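Local coordinates for extracellular solute-binding protein, family 1 (Bifidobacterium longum subsp. infantis ATCC 15697, PDB 3OMB), which probably binds a solute, perhaps an oligosaccharide, outside the cell for uptake by an ABC transporter, and carries a bound magnesium ion, at residues Leu177-Pro182 and Leu192-Thr197; Lys214-Ser219 and Tyr224-Leu229; Tyr374-Ser379 and Asp428-Lys433; Gly388-Lys393 and Ser407-Asp412; Ala484-Thr489 and Lys512-Ile517. One frame throughout, in Å; residues are numbered along the deposited sequence.

Contact 1: Leu177-Pro182 and Leu192-Thr197; sequences LGLQVP and LKAFKT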
# COMPACT_ATOMS: atom_id res chain seq x y z
N LEU A 177 -6.43 -9.98 32.47
CA LEU A 177 -5.48 -9.43 33.41
C LEU A 177 -6.04 -8.20 34.11
O LEU A 177 -5.39 -7.64 34.95
CB LEU A 177 -4.14 -9.10 32.73
CG LEU A 177 -3.41 -10.30 32.08
CD1 LEU A 177 -2.07 -9.84 31.49
CD2 LEU A 177 -3.21 -11.51 33.04
N GLY A 178 -7.26 -7.78 33.75
CA GLY A 178 -7.87 -6.60 34.36
C GLY A 178 -7.20 -5.29 33.99
O GLY A 178 -7.04 -4.41 34.84
N LEU A 179 -6.82 -5.14 32.72
CA LEU A 179 -6.06 -3.97 32.24
C LEU A 179 -6.84 -3.27 31.15
O LEU A 179 -7.70 -3.88 30.52
CB LEU A 179 -4.72 -4.41 31.63
CG LEU A 179 -3.71 -5.20 32.45
CD1 LEU A 179 -2.63 -5.72 31.50
CD2 LEU A 179 -3.11 -4.35 33.58
N GLN A 180 -6.56 -1.98 30.95
CA GLN A 180 -7.19 -1.21 29.88
C GLN A 180 -6.25 -1.07 28.69
O GLN A 180 -5.05 -1.27 28.81
CB GLN A 180 -7.62 0.18 30.39
CG GLN A 180 -8.95 0.19 31.16
CD GLN A 180 -9.07 1.31 32.19
OE1 GLN A 180 -9.67 1.14 33.26
NE2 GLN A 180 -8.49 2.47 31.88
N VAL A 181 -6.84 -0.77 27.53
CA VAL A 181 -6.10 -0.42 26.32
C VAL A 181 -5.20 0.78 26.68
O VAL A 181 -5.72 1.78 27.19
CB VAL A 181 -7.08 -0.02 25.16
CG1 VAL A 181 -6.32 0.52 23.94
CG2 VAL A 181 -7.92 -1.22 24.76
N PRO A 182 -3.87 0.67 26.44
CA PRO A 182 -2.98 1.76 26.88
C PRO A 182 -3.05 2.95 25.95
O PRO A 182 -3.27 2.78 24.74
CB PRO A 182 -1.58 1.14 26.79
CG PRO A 182 -1.69 0.05 25.76
CD PRO A 182 -3.12 -0.47 25.85
N LEU A 192 2.71 -4.46 28.32
CA LEU A 192 3.57 -5.51 27.77
C LEU A 192 4.30 -6.31 28.85
O LEU A 192 4.53 -7.51 28.68
CB LEU A 192 4.59 -4.95 26.75
CG LEU A 192 3.96 -4.22 25.58
CD1 LEU A 192 5.00 -3.41 24.79
CD2 LEU A 192 3.19 -5.22 24.71
N LYS A 193 4.69 -5.65 29.95
CA LYS A 193 5.34 -6.37 31.04
C LYS A 193 4.37 -7.36 31.67
O LYS A 193 4.78 -8.46 32.02
CB LYS A 193 5.91 -5.43 32.11
CG LYS A 193 7.06 -4.57 31.61
CD LYS A 193 7.47 -3.57 32.70
CE LYS A 193 8.66 -2.73 32.25
NZ LYS A 193 9.23 -1.99 33.43
N ALA A 194 3.10 -6.96 31.81
CA ALA A 194 2.03 -7.88 32.25
C ALA A 194 1.81 -9.06 31.27
O ALA A 194 1.74 -10.21 31.70
CB ALA A 194 0.72 -7.12 32.51
N PHE A 195 1.75 -8.80 29.97
CA PHE A 195 1.73 -9.92 28.99
C PHE A 195 2.92 -10.87 29.16
O PHE A 195 2.79 -12.09 29.01
CB PHE A 195 1.70 -9.44 27.54
CG PHE A 195 0.43 -8.71 27.15
CD1 PHE A 195 -0.72 -8.74 27.97
CD2 PHE A 195 0.37 -8.01 25.92
CE1 PHE A 195 -1.89 -8.09 27.59
CE2 PHE A 195 -0.78 -7.33 25.54
CZ PHE A 195 -1.93 -7.39 26.37
N LYS A 196 4.09 -10.30 29.43
CA LYS A 196 5.33 -11.06 29.56
C LYS A 196 5.28 -12.03 30.74
O LYS A 196 5.63 -13.21 30.56
CB LYS A 196 6.51 -10.08 29.69
CG LYS A 196 7.89 -10.67 29.97
CD LYS A 196 8.49 -11.23 28.70
CE LYS A 196 9.93 -11.77 28.92
NZ LYS A 196 10.40 -12.29 27.62
N THR A 197 4.81 -11.56 31.89
CA THR A 197 5.01 -12.25 33.17
C THR A 197 3.77 -12.89 33.82
O THR A 197 3.90 -13.69 34.75
CB THR A 197 5.64 -11.29 34.21
OG1 THR A 197 5.85 -12.00 35.43
CG2 THR A 197 4.70 -10.14 34.50
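The ring of Phe195 meets Leu177 at its edge: CD1 of Leu177 lies near the ring plane, 3.9 Å from CD1 of Phe195. Trp173 of helix 171-177 meets the same ring in an edge-to-face stack, and Leu174 of that helix and Pro210 of strand 209-211 touch it as well. The two segments belong to two consecutive helices joined by a short loop: helix 171-177 ends, the chain turns, and helix 185-197 packs back against the turn. Gly178 makes the exit with positive phi (69°) in a Schellman motif, and leucines stand on both sides of it. Both have CG anti to the carbonyl carbon, chi1 -60° in Leu177 and -58° in Leu179, and both send CD1 to the small side chain of Ala194. No hydrogen bond crosses between the segments, so apolar contact holds the turn to the helix. Soon after Thr197 the chain enters the magnesium site, where Asp199, Asn201, Asn203, Gln205, Asp207 and Glu208 bind the ion; the Phe195 side chain is about 5 Å from that of Glu208. On Ala194, CB receives CD1 of Leu179 at 3.8 Å and CD1 of Leu177 at 4.0 Å.

Contact 2: Lys214-Ser219 and Tyr224-Leu229; sequences KKLEGS and YSPMLL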
# COMPACT_ATOMS: atom_id res chain seq x y z
N LYS A 214 8.16 -6.40 12.75
CA LYS A 214 8.81 -6.81 11.52
C LYS A 214 10.25 -6.32 11.43
O LYS A 214 10.58 -5.21 11.91
CB LYS A 214 8.03 -6.25 10.31
CG LYS A 214 6.72 -6.97 10.03
CD LYS A 214 5.88 -6.38 8.88
CE LYS A 214 6.53 -6.57 7.50
NZ LYS A 214 5.68 -6.04 6.32
N LYS A 215 11.11 -7.12 10.80
CA LYS A 215 12.47 -6.68 10.53
C LYS A 215 12.42 -5.50 9.57
O LYS A 215 11.44 -5.31 8.86
CB LYS A 215 13.34 -7.83 9.98
CG LYS A 215 13.08 -8.27 8.53
CD LYS A 215 14.17 -9.27 8.14
CE LYS A 215 14.25 -9.54 6.65
NZ LYS A 215 13.18 -10.49 6.22
N LEU A 216 13.45 -4.67 9.61
CA LEU A 216 13.55 -3.53 8.69
C LEU A 216 14.02 -4.02 7.32
O LEU A 216 14.81 -4.96 7.23
CB LEU A 216 14.52 -2.50 9.25
CG LEU A 216 14.18 -1.90 10.61
CD1 LEU A 216 15.07 -0.69 10.88
CD2 LEU A 216 12.69 -1.48 10.75
N GLU A 217 13.48 -3.44 6.25
CA GLU A 217 14.02 -3.65 4.90
C GLU A 217 15.07 -2.59 4.61
O GLU A 217 14.97 -1.46 5.11
CB GLU A 217 12.91 -3.55 3.85
CG GLU A 217 12.08 -4.83 3.74
CD GLU A 217 12.84 -5.94 3.02
OE1 GLU A 217 13.93 -5.67 2.45
OE2 GLU A 217 12.34 -7.08 3.02
N GLY A 218 16.05 -2.96 3.79
CA GLY A 218 17.22 -2.11 3.53
C GLY A 218 16.90 -0.76 2.90
O GLY A 218 17.50 0.25 3.28
N SER A 219 15.96 -0.75 1.95
CA SER A 219 15.73 0.44 1.12
C SER A 219 14.43 1.27 1.31
O SER A 219 14.23 2.28 0.61
CB SER A 219 15.89 0.05 -0.36
OG SER A 219 14.92 -0.93 -0.68
N TYR A 224 3.33 -2.14 7.89
CA TYR A 224 3.33 -2.63 9.24
C TYR A 224 4.68 -2.38 9.91
O TYR A 224 5.03 -3.05 10.89
CB TYR A 224 2.86 -4.11 9.33
CG TYR A 224 1.69 -4.46 8.42
CD1 TYR A 224 0.51 -3.68 8.41
CD2 TYR A 224 1.73 -5.59 7.59
CE1 TYR A 224 -0.56 -3.98 7.57
CE2 TYR A 224 0.63 -5.92 6.74
CZ TYR A 224 -0.50 -5.10 6.76
OH TYR A 224 -1.57 -5.37 5.95
N SER A 225 5.44 -1.41 9.40
CA SER A 225 6.74 -1.06 9.96
C SER A 225 6.63 -0.72 11.43
O SER A 225 5.64 -0.09 11.85
CB SER A 225 7.33 0.14 9.22
OG SER A 225 8.56 0.54 9.81
N PRO A 226 7.65 -1.12 12.22
CA PRO A 226 7.71 -0.66 13.61
C PRO A 226 7.72 0.87 13.74
O PRO A 226 7.27 1.40 14.76
CB PRO A 226 9.03 -1.26 14.16
CG PRO A 226 9.78 -1.77 12.97
CD PRO A 226 8.76 -2.06 11.90
N MSE A 227 8.19 1.56 12.69
CA MSE A 227 8.16 3.03 12.63
C MSE A 227 6.76 3.66 12.58
O MSE A 227 6.62 4.89 12.56
CB MSE A 227 9.01 3.51 11.45
CG MSE A 227 10.37 2.83 11.39
SE MSE A 227 11.39 2.93 13.03
CE MSE A 227 11.06 1.28 13.96
N LEU A 228 5.72 2.83 12.57
CA LEU A 228 4.36 3.35 12.74
C LEU A 228 4.19 4.03 14.10
O LEU A 228 3.24 4.82 14.31
CB LEU A 228 3.31 2.24 12.60
CG LEU A 228 2.97 1.85 11.17
CD1 LEU A 228 2.19 0.54 11.16
CD2 LEU A 228 2.16 2.98 10.49
N LEU A 229 5.10 3.75 15.03
CA LEU A 229 5.10 4.45 16.31
C LEU A 229 5.46 5.92 16.19
O LEU A 229 5.29 6.68 17.16
CB LEU A 229 6.02 3.78 17.33
CG LEU A 229 5.45 2.66 18.21
CD1 LEU A 229 6.42 2.45 19.38
CD2 LEU A 229 4.05 2.93 18.70
O HOH W 1 6.32 -4.24 12.87
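Apolar contact joins Leu216 to Pro226, where CD2 of the leucine rests 3.7 Å from CG of the proline ring. The same ring lies against the backbone of the facing segment, its CD 3.6 Å from Lys214 O. With an alanine in place of Pro226, CG and CD would be gone, and a gap would probably open beside Leu216 CD2 and the Lys214 carbonyl. The lysine's aliphatic part also packs: its CD meets Tyr224 CB at 3.8 Å, and a bend at chi3 (68°) leaves NZ 4.2 Å from Tyr224 CD2, oblique to the ring. Both segments lie in the long connection between strands 209-211 and 248-251, where the chain doubles back over a short link and enters a 3-10 segment at Pro226. Leu216 also touches Met491 and Thr494 of helix 490-500. Among polar links, one water bridges the segments, accepting from Lys214 N at 2.8 Å and donating to Tyr224 O at 2.6 Å. The ammonium end of Lys214 bonds to Trp223 O, just before the second segment. Ser225 OG accepts from the selenomethionine Met227 N at 3.1 Å, an ST turn at the start of the 3-10 segment, with an N-H...O angle of 149°.

Contact 3: Tyr374-Ser379 and Asp428-Lys433; sequences YSEKYS and DEATIK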
# COMPACT_ATOMS: atom_id res chain seq x y z
N TYR A 374 -12.59 0.64 -17.53
CA TYR A 374 -13.04 1.58 -16.50
C TYR A 374 -14.57 1.64 -16.29
O TYR A 374 -15.06 2.39 -15.43
CB TYR A 374 -12.43 2.97 -16.72
CG TYR A 374 -10.96 3.02 -16.29
CD1 TYR A 374 -9.96 2.39 -17.07
CD2 TYR A 374 -10.57 3.66 -15.11
CE1 TYR A 374 -8.62 2.43 -16.67
CE2 TYR A 374 -9.22 3.69 -14.71
CZ TYR A 374 -8.26 3.08 -15.49
OH TYR A 374 -6.93 3.12 -15.10
N SER A 375 -15.33 0.84 -17.02
CA SER A 375 -16.76 0.72 -16.70
C SER A 375 -16.97 -0.15 -15.47
O SER A 375 -16.13 -0.99 -15.13
CB SER A 375 -17.55 0.12 -17.88
OG SER A 375 -17.26 -1.25 -17.99
N GLU A 376 -18.11 0.04 -14.81
CA GLU A 376 -18.42 -0.66 -13.59
C GLU A 376 -18.45 -2.17 -13.84
O GLU A 376 -17.90 -2.96 -13.05
CB GLU A 376 -19.77 -0.17 -13.04
CG GLU A 376 -20.13 -0.81 -11.71
CD GLU A 376 -21.40 -0.24 -11.10
OE1 GLU A 376 -21.77 0.91 -11.42
OE2 GLU A 376 -22.03 -0.96 -10.30
N LYS A 377 -19.07 -2.57 -14.95
CA LYS A 377 -19.18 -3.96 -15.30
C LYS A 377 -17.82 -4.65 -15.32
O LYS A 377 -17.65 -5.73 -14.74
CB LYS A 377 -19.90 -4.13 -16.64
CG LYS A 377 -19.81 -5.54 -17.21
CD LYS A 377 -21.04 -5.90 -18.01
CE LYS A 377 -20.83 -5.63 -19.47
NZ LYS A 377 -22.10 -5.86 -20.24
N TYR A 378 -16.85 -4.05 -15.99
CA TYR A 378 -15.56 -4.70 -16.08
C TYR A 378 -14.65 -4.40 -14.90
O TYR A 378 -13.79 -5.18 -14.59
CB TYR A 378 -14.90 -4.49 -17.46
CG TYR A 378 -15.74 -5.15 -18.52
CD1 TYR A 378 -15.85 -6.54 -18.56
CD2 TYR A 378 -16.47 -4.40 -19.45
CE1 TYR A 378 -16.65 -7.18 -19.51
CE2 TYR A 378 -17.27 -5.03 -20.42
CZ TYR A 378 -17.35 -6.42 -20.43
OH TYR A 378 -18.13 -7.07 -21.35
N SER A 379 -14.90 -3.30 -14.18
CA SER A 379 -14.05 -2.99 -13.04
C SER A 379 -14.34 -3.95 -11.89
O SER A 379 -13.41 -4.47 -11.26
CB SER A 379 -14.15 -1.53 -12.62
OG SER A 379 -13.53 -0.70 -13.59
N ASP A 428 -18.48 4.87 -6.33
CA ASP A 428 -19.09 4.95 -5.00
C ASP A 428 -20.51 4.42 -4.97
O ASP A 428 -21.00 3.98 -3.91
CB ASP A 428 -19.08 6.37 -4.46
CG ASP A 428 -17.70 6.82 -4.01
OD1 ASP A 428 -16.77 5.97 -3.94
OD2 ASP A 428 -17.56 8.04 -3.73
N GLU A 429 -21.17 4.45 -6.12
CA GLU A 429 -22.55 3.98 -6.17
C GLU A 429 -22.63 2.44 -6.09
O GLU A 429 -23.70 1.91 -5.87
CB GLU A 429 -23.33 4.59 -7.37
CG GLU A 429 -22.70 4.36 -8.74
CD GLU A 429 -21.63 5.42 -9.17
OE1 GLU A 429 -21.06 6.17 -8.33
OE2 GLU A 429 -21.34 5.45 -10.41
N ALA A 430 -21.50 1.75 -6.23
CA ALA A 430 -21.49 0.28 -6.13
C ALA A 430 -21.45 -0.20 -4.68
O ALA A 430 -20.64 0.29 -3.88
CB ALA A 430 -20.34 -0.30 -6.87
N THR A 431 -22.33 -1.14 -4.36
CA THR A 431 -22.38 -1.80 -3.06
C THR A 431 -22.04 -3.27 -3.27
O THR A 431 -22.74 -3.98 -4.00
CB THR A 431 -23.78 -1.67 -2.36
OG1 THR A 431 -24.12 -0.29 -2.25
CG2 THR A 431 -23.77 -2.29 -0.94
N ILE A 432 -20.94 -3.70 -2.67
CA ILE A 432 -20.48 -5.09 -2.71
C ILE A 432 -20.65 -5.74 -1.33
O ILE A 432 -20.06 -5.27 -0.35
CB ILE A 432 -19.01 -5.18 -3.15
CG1 ILE A 432 -18.83 -4.59 -4.55
CG2 ILE A 432 -18.53 -6.63 -3.12
CD1 ILE A 432 -17.40 -4.28 -4.94
N LYS A 433 -21.44 -6.80 -1.27
CA LYS A 433 -21.62 -7.59 -0.05
C LYS A 433 -20.68 -8.81 -0.04
O LYS A 433 -20.53 -9.49 -1.05
CB LYS A 433 -23.10 -8.02 0.04
CG LYS A 433 -23.43 -9.02 1.13
CD LYS A 433 -24.93 -9.38 1.12
CE LYS A 433 -25.29 -10.33 2.27
NZ LYS A 433 -26.55 -11.09 2.01
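Glu376 reaches across from the first turn of helix 376-384 and lays its carboxylate against Ala430, OE2 coming 3.9 Å from the methyl CB. The side chain gets there fully stretched: CG is anti to the backbone N (chi1 -177°), and the next torsion is also near 180°, which spends the whole length of the residue on crossing the gap. The CB of Ala430 points back at the helix, so a carboxylate oxygen and a methyl group face one another. The other oxygen, OE1, turns toward Glu429 and lies 4.5 Å from its CG, at the margin of the contact. Glu429 bends on its way, and its own carboxylate ends near that of Glu376, OE1 of Glu376 being 4.7 Å from OE2 of Glu429.

Here the start of a helix sits beside the approach to strand 431-433, an outer strand of the three-stranded sheet formed with 391-395 and 398-401. Ser375 is the N-cap of the helix; its OG accepts a weak bond from Tyr378 N at 3.5 Å.

No hydrogen bond runs directly between the two segments, and the polar ends find their partners elsewhere. Glu376 OE2 bonds to Tyr399 OH of strand 398-401 and its OE1 to His397 ND1, while Glu429 OE1 is bonded to Gln134 NE2. The two grips on Glu376 would fix the rotation of its carboxylate and probably ease the cost of placing two acidic groups close together, and the nearby helix N-terminus may add a weakly favourable field.

Contact 4: Gly388-Lys393 and Ser407-Asp412; sequences GKAITK and SQLTGD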
# COMPACT_ATOMS: atom_id res chain seq x y z
N GLY A 388 -21.45 -14.81 -11.84
CA GLY A 388 -21.84 -16.21 -11.83
C GLY A 388 -20.79 -17.15 -11.27
O GLY A 388 -21.11 -18.29 -10.94
N LYS A 389 -19.55 -16.69 -11.18
CA LYS A 389 -18.44 -17.52 -10.68
C LYS A 389 -18.39 -17.41 -9.15
O LYS A 389 -19.02 -18.20 -8.47
CB LYS A 389 -17.12 -17.11 -11.34
CG LYS A 389 -15.91 -17.94 -11.03
CD LYS A 389 -16.05 -19.35 -11.57
CE LYS A 389 -14.70 -19.94 -11.86
NZ LYS A 389 -14.84 -21.19 -12.66
N ALA A 390 -17.68 -16.41 -8.61
CA ALA A 390 -17.68 -16.20 -7.17
C ALA A 390 -18.43 -14.95 -6.74
O ALA A 390 -18.50 -14.66 -5.55
CB ALA A 390 -16.27 -16.17 -6.63
N ILE A 391 -18.97 -14.21 -7.70
CA ILE A 391 -19.71 -12.99 -7.41
C ILE A 391 -20.99 -12.95 -8.27
O ILE A 391 -20.97 -13.33 -9.43
CB ILE A 391 -18.81 -11.71 -7.58
CG1 ILE A 391 -19.51 -10.45 -7.09
CG2 ILE A 391 -18.35 -11.52 -9.03
CD1 ILE A 391 -18.68 -9.16 -7.26
N THR A 392 -22.10 -12.50 -7.69
CA THR A 392 -23.34 -12.39 -8.45
C THR A 392 -23.84 -10.95 -8.42
O THR A 392 -23.81 -10.28 -7.38
CB THR A 392 -24.44 -13.37 -7.95
OG1 THR A 392 -24.86 -12.96 -6.65
CG2 THR A 392 -23.94 -14.80 -7.85
N LYS A 393 -24.30 -10.47 -9.57
CA LYS A 393 -24.89 -9.13 -9.68
C LYS A 393 -26.35 -9.26 -9.24
O LYS A 393 -27.13 -9.93 -9.89
CB LYS A 393 -24.80 -8.67 -11.14
CG LYS A 393 -25.12 -7.20 -11.43
CD LYS A 393 -25.12 -6.99 -12.96
CE LYS A 393 -25.21 -5.53 -13.37
NZ LYS A 393 -26.20 -4.78 -12.56
N SER A 407 -12.43 -18.23 -1.64
CA SER A 407 -11.33 -18.84 -0.88
C SER A 407 -10.84 -20.14 -1.53
O SER A 407 -9.64 -20.40 -1.61
CB SER A 407 -11.75 -19.12 0.56
OG SER A 407 -11.78 -17.95 1.36
N GLN A 408 -11.79 -20.95 -2.00
CA GLN A 408 -11.46 -22.18 -2.68
C GLN A 408 -10.66 -21.89 -3.95
O GLN A 408 -9.61 -22.51 -4.19
CB GLN A 408 -12.72 -22.95 -3.04
CG GLN A 408 -12.40 -24.42 -3.35
CD GLN A 408 -12.99 -24.91 -4.66
OE1 GLN A 408 -12.85 -24.26 -5.71
NE2 GLN A 408 -13.64 -26.07 -4.62
N LEU A 409 -11.15 -20.96 -4.76
CA LEU A 409 -10.47 -20.58 -6.00
C LEU A 409 -9.05 -20.07 -5.74
O LEU A 409 -8.12 -20.50 -6.40
CB LEU A 409 -11.30 -19.55 -6.79
CG LEU A 409 -12.57 -20.11 -7.44
CD1 LEU A 409 -13.47 -18.98 -7.97
CD2 LEU A 409 -12.28 -21.14 -8.56
N THR A 410 -8.91 -19.17 -4.76
CA THR A 410 -7.62 -18.63 -4.28
C THR A 410 -6.66 -19.71 -3.82
O THR A 410 -5.49 -19.70 -4.20
CB THR A 410 -7.81 -17.67 -3.09
OG1 THR A 410 -8.67 -16.59 -3.48
CG2 THR A 410 -6.47 -17.10 -2.61
N GLY A 411 -7.14 -20.62 -2.98
CA GLY A 411 -6.35 -21.77 -2.55
C GLY A 411 -5.83 -22.60 -3.72
O GLY A 411 -4.69 -23.07 -3.68
N ASP A 412 -6.66 -22.77 -4.75
CA ASP A 412 -6.29 -23.57 -5.94
C ASP A 412 -5.47 -22.78 -6.98
O ASP A 412 -5.29 -23.24 -8.10
CB ASP A 412 -7.56 -24.13 -6.62
CG ASP A 412 -8.14 -25.37 -5.92
OD1 ASP A 412 -9.30 -25.73 -6.24
OD2 ASP A 412 -7.46 -26.00 -5.06
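The 2.9 Å bond from Gly388 N to Ile391 O closes a short loop at the start of the strand, and the two residues it brackets, Lys389 and Ala390, are the ones that meet Leu409 of the helix. The glycine fits there because a side chain at its backbone angles would jam against the preceding carbonyl.

Across the contact everything converges on one methyl, CD1 of Leu409. Ala390 CB points at the helix and lies 4.2 Å from Leu409 CD1. Lys389 approaches along a different line: its CG is anti to the backbone N (chi1 -175°), and a bend at chi2 (65°) swings the aliphatic chain around to the leucine. Its CG lies 4.0 Å and its CE 4.2 Å from that same CD1, so the lysine adds its hydrocarbon part to the contact. No hydrogen bond spans the two segments.

Strand 391-395 pairs antiparallel with 398-401 as a beta hairpin, and helix 403-411 follows directly. Ala390 continues the pairing through backbone bonds to Asp402, and the Ala390 methyl also touches Leu406, one turn before Leu409. Pro416, beyond the helix, is touched by both Lys389 and Leu409, while Ile391 packs on Val380 and Leu384 of helix 376-384.

Contact 5: Ala484-Thr489 and Lys512-Ile517; sequences AEIFNT and KQLDSI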
# COMPACT_ATOMS: atom_id res chain seq x y z
N ALA A 484 20.04 5.52 -2.54
CA ALA A 484 21.00 4.43 -2.43
C ALA A 484 22.06 4.78 -1.40
O ALA A 484 22.55 3.91 -0.70
CB ALA A 484 21.63 4.10 -3.79
N GLU A 485 22.43 6.06 -1.30
CA GLU A 485 23.37 6.48 -0.26
C GLU A 485 22.69 6.59 1.11
O GLU A 485 23.24 6.14 2.10
CB GLU A 485 24.11 7.78 -0.64
CG GLU A 485 24.62 7.79 -2.10
CD GLU A 485 25.98 8.48 -2.31
OE1 GLU A 485 26.27 9.49 -1.61
OE2 GLU A 485 26.75 8.02 -3.21
N ILE A 486 21.47 7.15 1.17
CA ILE A 486 20.74 7.29 2.44
C ILE A 486 20.47 5.91 3.07
O ILE A 486 20.74 5.66 4.24
CB ILE A 486 19.40 8.08 2.21
CG1 ILE A 486 19.68 9.54 1.83
CG2 ILE A 486 18.45 7.98 3.43
CD1 ILE A 486 18.51 10.22 1.08
N PHE A 487 19.96 5.01 2.26
CA PHE A 487 19.65 3.68 2.75
C PHE A 487 20.83 2.68 2.52
O PHE A 487 20.62 1.49 2.37
CB PHE A 487 18.32 3.23 2.17
CG PHE A 487 17.16 4.09 2.59
CD1 PHE A 487 16.56 3.90 3.82
CD2 PHE A 487 16.68 5.09 1.76
CE1 PHE A 487 15.50 4.70 4.23
CE2 PHE A 487 15.62 5.90 2.16
CZ PHE A 487 15.02 5.69 3.40
N ASN A 488 22.06 3.19 2.51
CA ASN A 488 23.25 2.33 2.56
C ASN A 488 23.40 1.69 3.94
O ASN A 488 23.56 0.48 4.03
CB ASN A 488 24.52 3.14 2.18
CG ASN A 488 25.80 2.28 2.15
OD1 ASN A 488 25.78 1.12 1.73
ND2 ASN A 488 26.91 2.88 2.57
N THR A 489 23.33 2.50 5.02
CA THR A 489 23.49 1.99 6.39
C THR A 489 22.40 2.41 7.40
O THR A 489 22.44 1.98 8.56
CB THR A 489 24.87 2.39 7.03
OG1 THR A 489 24.96 3.81 7.16
CG2 THR A 489 26.08 1.86 6.20
N LYS A 512 24.62 14.32 10.55
CA LYS A 512 25.52 15.07 9.68
C LYS A 512 25.95 14.26 8.46
O LYS A 512 26.05 14.79 7.34
CB LYS A 512 26.74 15.59 10.48
CG LYS A 512 26.32 16.40 11.70
CD LYS A 512 27.08 17.72 11.88
CE LYS A 512 28.23 17.58 12.81
NZ LYS A 512 29.35 16.84 12.16
N GLN A 513 26.18 12.97 8.67
CA GLN A 513 26.54 12.07 7.59
C GLN A 513 25.42 11.90 6.55
O GLN A 513 25.69 11.89 5.35
CB GLN A 513 26.98 10.70 8.13
CG GLN A 513 27.25 9.67 7.05
CD GLN A 513 28.46 10.03 6.19
OE1 GLN A 513 29.05 11.09 6.34
NE2 GLN A 513 28.82 9.13 5.28
N LEU A 514 24.18 11.78 7.01
CA LEU A 514 23.03 11.75 6.09
C LEU A 514 22.89 13.05 5.30
O LEU A 514 22.64 13.02 4.10
CB LEU A 514 21.71 11.40 6.81
CG LEU A 514 21.46 9.98 7.32
CD1 LEU A 514 20.01 9.85 7.77
CD2 LEU A 514 21.79 8.91 6.27
N ASP A 515 23.08 14.18 5.97
CA ASP A 515 22.99 15.49 5.31
C ASP A 515 24.13 15.72 4.33
O ASP A 515 23.99 16.47 3.35
CB ASP A 515 22.94 16.62 6.36
CG ASP A 515 21.63 16.63 7.13
OD1 ASP A 515 20.63 16.03 6.68
OD2 ASP A 515 21.58 17.24 8.21
N SER A 516 25.26 15.06 4.59
CA SER A 516 26.45 15.23 3.75
C SER A 516 26.35 14.41 2.47
O SER A 516 27.11 14.63 1.52
CB SER A 516 27.71 14.82 4.51
OG SER A 516 27.93 13.42 4.34
N ILE A 517 25.44 13.44 2.43
CA ILE A 517 25.35 12.58 1.25
C ILE A 517 24.04 12.77 0.48
O ILE A 517 23.64 11.91 -0.32
CB ILE A 517 25.55 11.13 1.59
CG1 ILE A 517 24.50 10.69 2.63
CG2 ILE A 517 27.02 10.89 2.06
CD1 ILE A 517 24.54 9.22 2.96
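Ile517, Glu485 and Ile486 have the most surface buried where the ends of two helices, 473-486 and 503-516, come together in the all-helical C-terminal part of the chain. Ile517, near the C-terminal end of its helix, aims at the other. Its CG1 stands between the backbone N and the carbonyl carbon (chi1 58°), and this directs CD1 onto the backbone of Glu485, 3.5 Å from its O and 4.1 Å from Ile486 N. Glu485 answers from the side: its CB lies 3.9 Å from Ile517 CD1, and the bent chain brings OE1 to 3.7 Å from Ile517 CB, an acidic oxygen over aliphatic carbon. Ile486 meets Leu514 more loosely, Leu514 CD2 lying 4.0 Å from Ile486 O and 4.5 Å from its CG2. Leu259 and helix 519-534, through Leu519, touch both of these side chains, so they sit in a shared apolar core while Glu485 marks the exposed margin. No hydrogen bond crosses the contact. Ile486 O instead bonds to Thr490 OG1, at the start of helix 490-500. On the opposing segment, Ser516 OG donates to Gln513 O at 2.9 Å, tilted 26° from the carbonyl plane.

Along the chain, contacts 1 and 2 come first and contact 5 last; contact 4 falls between the two segments of contact 3. Contacts 3 and 4 form one cluster, their centres about 17 Å apart, around the three-stranded sheet 391-395, 398-401 and 431-433. Contacts 2 and 5, centres about 18 Å apart, touch where Gly218 O meets Phe487 CB at 3.3 Å. Contact 5 lies across the chain's centre from contacts 3 and 4, and contact 2 from contact 3, consistent with the two lobes of a solute-binding protein. Contact 1, beside the magnesium site, is about 24 Å from contact 2, 44 Å from contact 3 and 41 Å from contact 4, centre to centre.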